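Local coordinates for cell division control protein 4 (Saccharomyces cerevisiae, PDB 3V7D) that recognises phosphorylated targets such as the CDK inhibitor Sic1 through its WD40 propeller and, as an SCF subunit, directs their ubiquitination, at residues B[116-120]-B[144-148]; B[120-126]-B[137-143]. The protein carries 1 engineered substitution. One frame throughout, in Å; residues are numbered along the deposited sequence.

Contact 1: B[116-120]-B[144-148]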
ATOM      1  N   THR B 116     -23.225   2.469  14.658  1.00 31.23           N
ATOM      2  CA  THR B 116     -24.236   2.682  13.629  1.00 27.95           C
ATOM      3  C   THR B 116     -24.862   4.065  13.790  1.00 31.66           C
ATOM      4  O   THR B 116     -25.432   4.375  14.832  1.00 33.65           O
ATOM      5  CB  THR B 116     -25.337   1.602  13.685  1.00 29.05           C
ATOM      6  OG1 THR B 116     -24.755   0.310  13.466  1.00 27.19           O
ATOM      7  CG2 THR B 116     -26.399   1.860  12.621  1.00 29.42           C
ATOM      8  N   LEU B 117     -24.743   4.894  12.758  1.00 31.81           N
ATOM      9  CA  LEU B 117     -25.200   6.277  12.835  1.00 34.33           C
ATOM     10  C   LEU B 117     -26.227   6.596  11.755  1.00 34.94           C
ATOM     11  O   LEU B 117     -26.194   6.021  10.663  1.00 34.39           O
ATOM     12  CB  LEU B 117     -24.009   7.233  12.715  1.00 39.15           C
ATOM     13  CG  LEU B 117     -22.908   7.096  13.770  1.00 38.24           C
ATOM     14  CD1 LEU B 117     -21.708   7.950  13.398  1.00 37.13           C
ATOM     15  CD2 LEU B 117     -23.434   7.481  15.147  1.00 37.44           C
ATOM     16  N   ARG B 118     -27.135   7.515  12.071  1.00 34.43           N
ATOM     17  CA  ARG B 118     -28.146   7.973  11.125  1.00 37.20           C
ATOM     18  C   ARG B 118     -27.505   8.424   9.820  1.00 37.44           C
ATOM     19  O   ARG B 118     -26.486   9.115   9.830  1.00 36.64           O
ATOM     20  CB  ARG B 118     -28.952   9.130  11.723  1.00 40.01           C
ATOM     21  CG  ARG B 118     -29.918   9.790  10.734  1.00 44.63           C
ATOM     22  CD  ARG B 118     -30.665  10.964  11.359  1.00 51.11           C
ATOM     23  NE  ARG B 118     -31.383  10.576  12.569  1.00 56.90           N
ATOM     24  CZ  ARG B 118     -32.628  10.108  12.584  1.00 66.35           C
ATOM     25  NH1 ARG B 118     -33.303   9.970  11.449  1.00 66.01           N
ATOM     26  NH2 ARG B 118     -33.199   9.779  13.736  1.00 67.85           N
ATOM     27  N   GLY B 119     -28.105   8.026   8.702  1.00 41.77           N
ATOM     28  CA  GLY B 119     -27.625   8.423   7.389  1.00 36.99           C
ATOM     29  C   GLY B 119     -28.396   9.607   6.834  1.00 43.14           C
ATOM     30  O   GLY B 119     -28.671  10.563   7.556  1.00 49.91           O
ATOM     31  N   HIS B 120     -28.748   9.540   5.552  1.00 39.82           N
ATOM     32  CA  HIS B 120     -29.482  10.621   4.893  1.00 41.38           C
ATOM     33  C   HIS B 120     -30.995  10.406   4.938  1.00 47.28           C
ATOM     34  O   HIS B 120     -31.473   9.360   5.382  1.00 47.76           O
ATOM     35  CB  HIS B 120     -29.025  10.767   3.437  1.00 38.90           C
ATOM     36  CG  HIS B 120     -27.648  11.331   3.290  1.00 39.62           C
ATOM     37  ND1 HIS B 120     -27.406  12.567   2.729  1.00 36.67           N
ATOM     38  CD2 HIS B 120     -26.438  10.838   3.648  1.00 38.31           C
ATOM     39  CE1 HIS B 120     -26.107  12.804   2.734  1.00 40.91           C
ATOM     40  NE2 HIS B 120     -25.497  11.771   3.287  1.00 40.90           N
ATOM     41  N   ILE B 144     -25.138  17.009   2.265  1.00 48.98           N
ATOM     42  CA  ILE B 144     -23.822  16.438   2.503  1.00 43.60           C
ATOM     43  C   ILE B 144     -23.648  16.291   4.009  1.00 44.63           C
ATOM     44  O   ILE B 144     -23.814  17.257   4.754  1.00 45.64           O
ATOM     45  CB  ILE B 144     -22.706  17.348   1.965  1.00 43.51           C
ATOM     46  CG1 ILE B 144     -22.827  17.503   0.449  1.00 45.61           C
ATOM     47  CG2 ILE B 144     -21.343  16.788   2.332  1.00 43.58           C
ATOM     48  CD1 ILE B 144     -21.763  18.392  -0.162  1.00 42.63           C
ATOM     49  N   ARG B 145     -23.328  15.085   4.462  1.00 38.99           N
ATOM     50  CA  ARG B 145     -23.153  14.858   5.890  1.00 38.52           C
ATOM     51  C   ARG B 145     -21.700  14.563   6.227  1.00 40.13           C
ATOM     52  O   ARG B 145     -21.022  13.827   5.512  1.00 44.52           O
ATOM     53  CB  ARG B 145     -24.078  13.745   6.391  1.00 38.48           C
ATOM     54  CG  ARG B 145     -25.561  14.107   6.307  1.00 41.16           C
ATOM     55  CD  ARG B 145     -26.464  12.967   6.757  1.00 42.08           C
ATOM     56  NE  ARG B 145     -26.447  12.764   8.206  1.00 44.66           N
ATOM     57  CZ  ARG B 145     -27.208  13.438   9.064  1.00 43.82           C
ATOM     58  NH1 ARG B 145     -28.040  14.369   8.625  1.00 41.09           N
ATOM     59  NH2 ARG B 145     -27.135  13.188  10.364  1.00 48.28           N
ATOM     60  N   VAL B 146     -21.234  15.154   7.322  1.00 39.20           N
ATOM     61  CA  VAL B 146     -19.854  15.018   7.752  1.00 39.14           C
ATOM     62  C   VAL B 146     -19.795  14.330   9.109  1.00 45.08           C
ATOM     63  O   VAL B 146     -20.511  14.707  10.043  1.00 44.50           O
ATOM     64  CB  VAL B 146     -19.164  16.393   7.859  1.00 44.17           C
ATOM     65  CG1 VAL B 146     -17.698  16.228   8.229  1.00 46.04           C
ATOM     66  CG2 VAL B 146     -19.307  17.166   6.552  1.00 42.38           C
ATOM     67  N   TYR B 147     -18.934  13.321   9.212  1.00 38.16           N
ATOM     68  CA  TYR B 147     -18.795  12.558  10.443  1.00 35.39           C
ATOM     69  C   TYR B 147     -17.349  12.559  10.934  1.00 37.23           C
ATOM     70  O   TYR B 147     -16.405  12.651  10.145  1.00 34.79           O
ATOM     71  CB  TYR B 147     -19.240  11.107  10.232  1.00 36.18           C
ATOM     72  CG  TYR B 147     -20.655  10.911   9.723  1.00 36.40           C
ATOM     73  CD1 TYR B 147     -20.971  11.113   8.382  1.00 33.76           C
ATOM     74  CD2 TYR B 147     -21.665  10.477  10.576  1.00 38.90           C
ATOM     75  CE1 TYR B 147     -22.257  10.915   7.913  1.00 32.80           C
ATOM     76  CE2 TYR B 147     -22.958  10.276  10.114  1.00 33.11           C
ATOM     77  CZ  TYR B 147     -23.247  10.495   8.784  1.00 35.41           C
ATOM     78  OH  TYR B 147     -24.529  10.295   8.322  1.00 38.24           O
ATOM     79  N   ASP B 148     -17.196  12.445  12.249  1.00 34.97           N
ATOM     80  CA  ASP B 148     -15.906  12.300  12.909  1.00 31.00           C
ATOM     81  C   ASP B 148     -15.633  10.807  13.045  1.00 37.20           C
ATOM     82  O   ASP B 148     -16.376  10.105  13.721  1.00 34.99           O
ATOM     83  CB  ASP B 148     -15.999  12.952  14.293  1.00 33.95           C
ATOM     84  CG  ASP B 148     -14.698  12.898  15.080  1.00 42.88           C
ATOM     85  OD1 ASP B 148     -13.842  12.028  14.820  1.00 44.64           O
ATOM     86  OD2 ASP B 148     -14.545  13.735  15.993  1.00 53.59           O
TER

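Contact 2: B[120-126]-B[137-143]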
ATOM      1  N   HIS B 120     -28.748   9.540   5.552  1.00 39.82           N
ATOM      2  CA  HIS B 120     -29.482  10.621   4.893  1.00 41.38           C
ATOM      3  C   HIS B 120     -30.995  10.406   4.938  1.00 47.28           C
ATOM      4  O   HIS B 120     -31.473   9.360   5.382  1.00 47.76           O
ATOM      5  CB  HIS B 120     -29.025  10.767   3.437  1.00 38.90           C
ATOM      6  CG  HIS B 120     -27.648  11.331   3.290  1.00 39.62           C
ATOM      7  ND1 HIS B 120     -27.406  12.567   2.729  1.00 36.67           N
ATOM      8  CD2 HIS B 120     -26.438  10.838   3.648  1.00 38.31           C
ATOM      9  CE1 HIS B 120     -26.107  12.804   2.734  1.00 40.91           C
ATOM     10  NE2 HIS B 120     -25.497  11.771   3.287  1.00 40.90           N
ATOM     11  N   MET B 121     -31.742  11.400   4.470  1.00 49.32           N
ATOM     12  CA  MET B 121     -33.196  11.296   4.406  1.00 53.96           C
ATOM     13  C   MET B 121     -33.654  10.299   3.345  1.00 57.29           C
ATOM     14  O   MET B 121     -34.764   9.772   3.418  1.00 57.98           O
ATOM     15  CB  MET B 121     -33.830  12.669   4.171  1.00 50.48           C
ATOM     16  CG  MET B 121     -33.963  13.500   5.441  1.00 53.30           C
ATOM     17  SD  MET B 121     -34.556  15.174   5.140  1.00 91.10           S
ATOM     18  CE  MET B 121     -33.054  15.975   4.587  1.00 67.77           C
ATOM     19  N   THR B 122     -32.800  10.043   2.359  1.00 55.22           N
ATOM     20  CA  THR B 122     -33.071   9.002   1.375  1.00 57.82           C
ATOM     21  C   THR B 122     -32.271   7.753   1.730  1.00 56.17           C
ATOM     22  O   THR B 122     -31.255   7.837   2.420  1.00 53.57           O
ATOM     23  CB  THR B 122     -32.729   9.452  -0.059  1.00 59.74           C
ATOM     24  OG1 THR B 122     -31.356   9.855  -0.124  1.00 57.77           O
ATOM     25  CG2 THR B 122     -33.612  10.618  -0.474  1.00 62.98           C
ATOM     26  N   SER B 123     -32.730   6.598   1.262  1.00 54.42           N
ATOM     27  CA  SER B 123     -32.105   5.332   1.631  1.00 52.40           C
ATOM     28  C   SER B 123     -30.858   5.034   0.800  1.00 48.59           C
ATOM     29  O   SER B 123     -30.055   4.175   1.160  1.00 45.03           O
ATOM     30  CB  SER B 123     -33.107   4.182   1.519  1.00 57.01           C
ATOM     31  OG  SER B 123     -33.544   4.018   0.183  1.00 64.23           O
ATOM     32  N   VAL B 124     -30.693   5.753  -0.304  1.00 48.40           N
ATOM     33  CA  VAL B 124     -29.544   5.546  -1.178  1.00 49.24           C
ATOM     34  C   VAL B 124     -28.483   6.625  -0.979  1.00 49.95           C
ATOM     35  O   VAL B 124     -28.770   7.816  -1.075  1.00 55.46           O
ATOM     36  CB  VAL B 124     -29.958   5.530  -2.665  1.00 51.60           C
ATOM     37  CG1 VAL B 124     -28.744   5.298  -3.548  1.00 48.56           C
ATOM     38  CG2 VAL B 124     -31.016   4.466  -2.915  1.00 54.08           C
ATOM     39  N   ILE B 125     -27.259   6.197  -0.700  1.00 47.22           N
ATOM     40  CA  ILE B 125     -26.128   7.108  -0.597  1.00 46.39           C
ATOM     41  C   ILE B 125     -25.344   7.038  -1.900  1.00 45.58           C
ATOM     42  O   ILE B 125     -25.035   5.949  -2.379  1.00 48.07           O
ATOM     43  CB  ILE B 125     -25.209   6.722   0.577  1.00 42.05           C
ATOM     44  CG1 ILE B 125     -26.012   6.625   1.874  1.00 50.05           C
ATOM     45  CG2 ILE B 125     -24.059   7.705   0.713  1.00 32.68           C
ATOM     46  CD1 ILE B 125     -26.840   7.846   2.168  1.00 51.83           C
ATOM     47  N   THR B 126     -25.021   8.192  -2.474  1.00 37.74           N
ATOM     48  CA  THR B 126     -24.449   8.230  -3.819  1.00 40.30           C
ATOM     49  C   THR B 126     -22.932   8.349  -3.836  1.00 41.34           C
ATOM     50  O   THR B 126     -22.288   7.976  -4.811  1.00 44.18           O
ATOM     51  CB  THR B 126     -25.027   9.395  -4.640  1.00 45.36           C
ATOM     52  OG1 THR B 126     -24.677  10.637  -4.015  1.00 48.27           O
ATOM     53  CG2 THR B 126     -26.541   9.276  -4.729  1.00 42.66           C
ATOM     54  N   THR B 137     -20.476  12.050   3.285  1.00 35.25           N
ATOM     55  CA  THR B 137     -21.409  11.361   2.402  1.00 37.33           C
ATOM     56  C   THR B 137     -22.350  12.325   1.694  1.00 43.46           C
ATOM     57  O   THR B 137     -22.722  13.365   2.238  1.00 43.84           O
ATOM     58  CB  THR B 137     -22.272  10.344   3.174  1.00 33.75           C
ATOM     59  OG1 THR B 137     -22.866  10.993   4.304  1.00 34.12           O
ATOM     60  CG2 THR B 137     -21.430   9.163   3.649  1.00 31.07           C
ATOM     61  N   GLY B 138     -22.741  11.959   0.479  1.00 45.90           N
ATOM     62  CA  GLY B 138     -23.731  12.712  -0.269  1.00 47.22           C
ATOM     63  C   GLY B 138     -24.879  11.813  -0.691  1.00 47.77           C
ATOM     64  O   GLY B 138     -24.703  10.604  -0.866  1.00 47.84           O
ATOM     65  N   ALA B 139     -26.064  12.394  -0.843  1.00 44.56           N
ATOM     66  CA  ALA B 139     -27.213  11.632  -1.318  1.00 45.59           C
ATOM     67  C   ALA B 139     -28.145  12.466  -2.192  1.00 53.23           C
ATOM     68  O   ALA B 139     -27.895  13.647  -2.449  1.00 51.18           O
ATOM     69  CB  ALA B 139     -27.974  11.032  -0.148  1.00 41.29           C
ATOM     70  N   ASP B 140     -29.226  11.841  -2.645  1.00 55.95           N
ATOM     71  CA  ASP B 140     -30.183  12.522  -3.499  1.00 58.70           C
ATOM     72  C   ASP B 140     -31.127  13.392  -2.679  1.00 60.32           C
ATOM     73  O   ASP B 140     -32.061  13.985  -3.218  1.00 66.84           O
ATOM     74  CB  ASP B 140     -30.971  11.521  -4.341  1.00 65.77           C
ATOM     75  CG  ASP B 140     -31.289  12.056  -5.723  1.00 78.50           C
ATOM     76  OD1 ASP B 140     -30.364  12.577  -6.384  1.00 77.69           O
ATOM     77  OD2 ASP B 140     -32.463  11.972  -6.143  1.00 84.89           O
ATOM     78  N   ASP B 141     -30.876  13.470  -1.375  1.00 55.36           N
ATOM     79  CA  ASP B 141     -31.641  14.347  -0.494  1.00 52.31           C
ATOM     80  C   ASP B 141     -31.043  15.752  -0.475  1.00 49.18           C
ATOM     81  O   ASP B 141     -31.373  16.561   0.389  1.00 51.73           O
ATOM     82  CB  ASP B 141     -31.713  13.771   0.929  1.00 50.05           C
ATOM     83  CG  ASP B 141     -30.362  13.766   1.639  1.00 47.08           C
ATOM     84  OD1 ASP B 141     -29.315  13.852   0.963  1.00 54.79           O
ATOM     85  OD2 ASP B 141     -30.347  13.668   2.883  1.00 42.86           O
ATOM     86  N   LYS B 142     -30.146  16.015  -1.425  1.00 48.97           N
ATOM     87  CA  LYS B 142     -29.505  17.321  -1.602  1.00 49.64           C
ATOM     88  C   LYS B 142     -28.537  17.690  -0.472  1.00 50.59           C
ATOM     89  O   LYS B 142     -28.011  18.805  -0.443  1.00 53.25           O
ATOM     90  CB  LYS B 142     -30.550  18.433  -1.791  1.00 49.50           C
ATOM     91  CG  LYS B 142     -31.592  18.156  -2.869  1.00 47.59           C
ATOM     92  CD  LYS B 142     -32.663  19.253  -2.905  1.00 48.79           C
ATOM     93  CE  LYS B 142     -33.755  18.923  -3.907  1.00 53.59           C
ATOM     94  NZ  LYS B 142     -34.817  19.972  -3.961  1.00 66.26           N
ATOM     95  N   MET B 143     -28.286  16.752   0.436  1.00 46.66           N
ATOM     96  CA  MET B 143     -27.461  17.020   1.611  1.00 47.03           C
ATOM     97  C   MET B 143     -26.076  16.377   1.570  1.00 47.70           C
ATOM     98  O   MET B 143     -25.866  15.340   0.943  1.00 45.36           O
ATOM     99  CB  MET B 143     -28.181  16.558   2.880  1.00 48.58           C
ATOM    100  CG  MET B 143     -29.530  17.214   3.097  1.00 55.86           C
ATOM    101  SD  MET B 143     -29.404  19.008   3.055  1.00 56.59           S
ATOM    102  CE  MET B 143     -31.053  19.477   3.580  1.00 51.50           C
TER

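Contact 1: B[116-120]-B[144-148]
The first WD repeat of the beta-propeller is entered here: the G119-H120 dipeptide, the GH signature of WD40 repeats, and the end of strand 113-118 are met by the R145 and Y147 side chains of strand 144-148 of the next blade. Y147 reaches across with its hydroxyl, and OH donates to the carbonyl O of R118 at 2.7 Å, lying in the carbonyl plane. That acceptor sits at the ring edge, in the plane of the tyrosine. The same hydroxyl accepts NE of R145 at 3.1 Å, almost in the guanidinium plane, so Y147 OH links the arginine to the incoming backbone, accepting from one and donating to the other. A bend at chi3 (73°) turns the R145 guanidinium back over G119, whose O stands 3.2 Å above the guanidinium plane, close but too poorly angled to NE for a hydrogen bond. At that bend, R145 CD sits over the centre of one face of the H120 imidazole, 3.8 Å from the ring centroid, a CH-pi contact. L117 adds an apolar touch, CD1 to Y147 CD2 at 3.8 Å. Around this buried joint, strand 113-118 pairs with strand 455-462, whose S456 OG bonds H120 N and whose L458 packs on Y147. Strand 144-148 lies between strands 134-139 and 153-158, the latter supplying Q157 OE1 as partner of R145 NH1.

Contact 2: B[120-126]-B[137-143]
H120, T137 and D141 match the Asp-His-Ser/Thr part of the WD40 tetrad, with Y147 in the place usually held by tryptophan; the GH histidine of the loop before the blade is tied to the aspartate in the turn after strand 134-139. The polar grip comes at the imidazole edge. ND1 donates to D141 OD1 at 2.9 Å, on the syn side of the carboxylate, with ring and carboxylate planes 60° apart; NE2 and T137 OG1 share a hydrogen bond of 2.9 Å. With both nitrogens engaged, the ring's rotation is fixed. D141 has its carboxylate between backbone N and carbonyl carbon (chi1 68°), from where OD2 takes M121 N at 3.1 Å, while OD1 also accepts M143 N in an Asx turn, from the carboxylate face opposite H120. Replacing D141 by an alanine is likely to leave H120 ND1, M121 N and M143 N without their common acceptor and the imidazole, held only through NE2 among these bonds, freer to turn. Among backbone bonds, T126 N donates to G138 O at 2.9 Å, joining strands 125-131 and 134-139; the type I turn A139-K142 then leads on towards strand 144-148. V124 packs on a polar side chain of the bound peptide. In the apolar packing, A139 CB lies over the H120 face opposite R145 CD, offset toward the rim, a CH-pi contact 3.6 Å from the ring centroid, and also meets I125 CD1. Farther out, the M121 methyl, CE, rests 4.0 Å from M143 CG, near the base of that side chain.

Both contacts fasten the GH segment to the blade of strands 125-131, 134-139 and 144-148, and H120 belongs to each: contact 1 takes one face of the ring, contact 2 the opposite face and both nitrogens. Contact 1 is the more buried, working through a tyrosine-arginine pair against backbone carbonyls. Contact 2 is only partly buried; its turn residues and methionines reach the surface, and its chemistry centres on a carboxylate accepting several N-H groups. They meet in the sheet, where strands 134-139 and 144-148 are neighbours and R145 N lies 2.9 Å from T137 O, probably hydrogen-bonded. Contact 1 thus spans two blades, whereas contact 2 organises one hairpin and its approach loop.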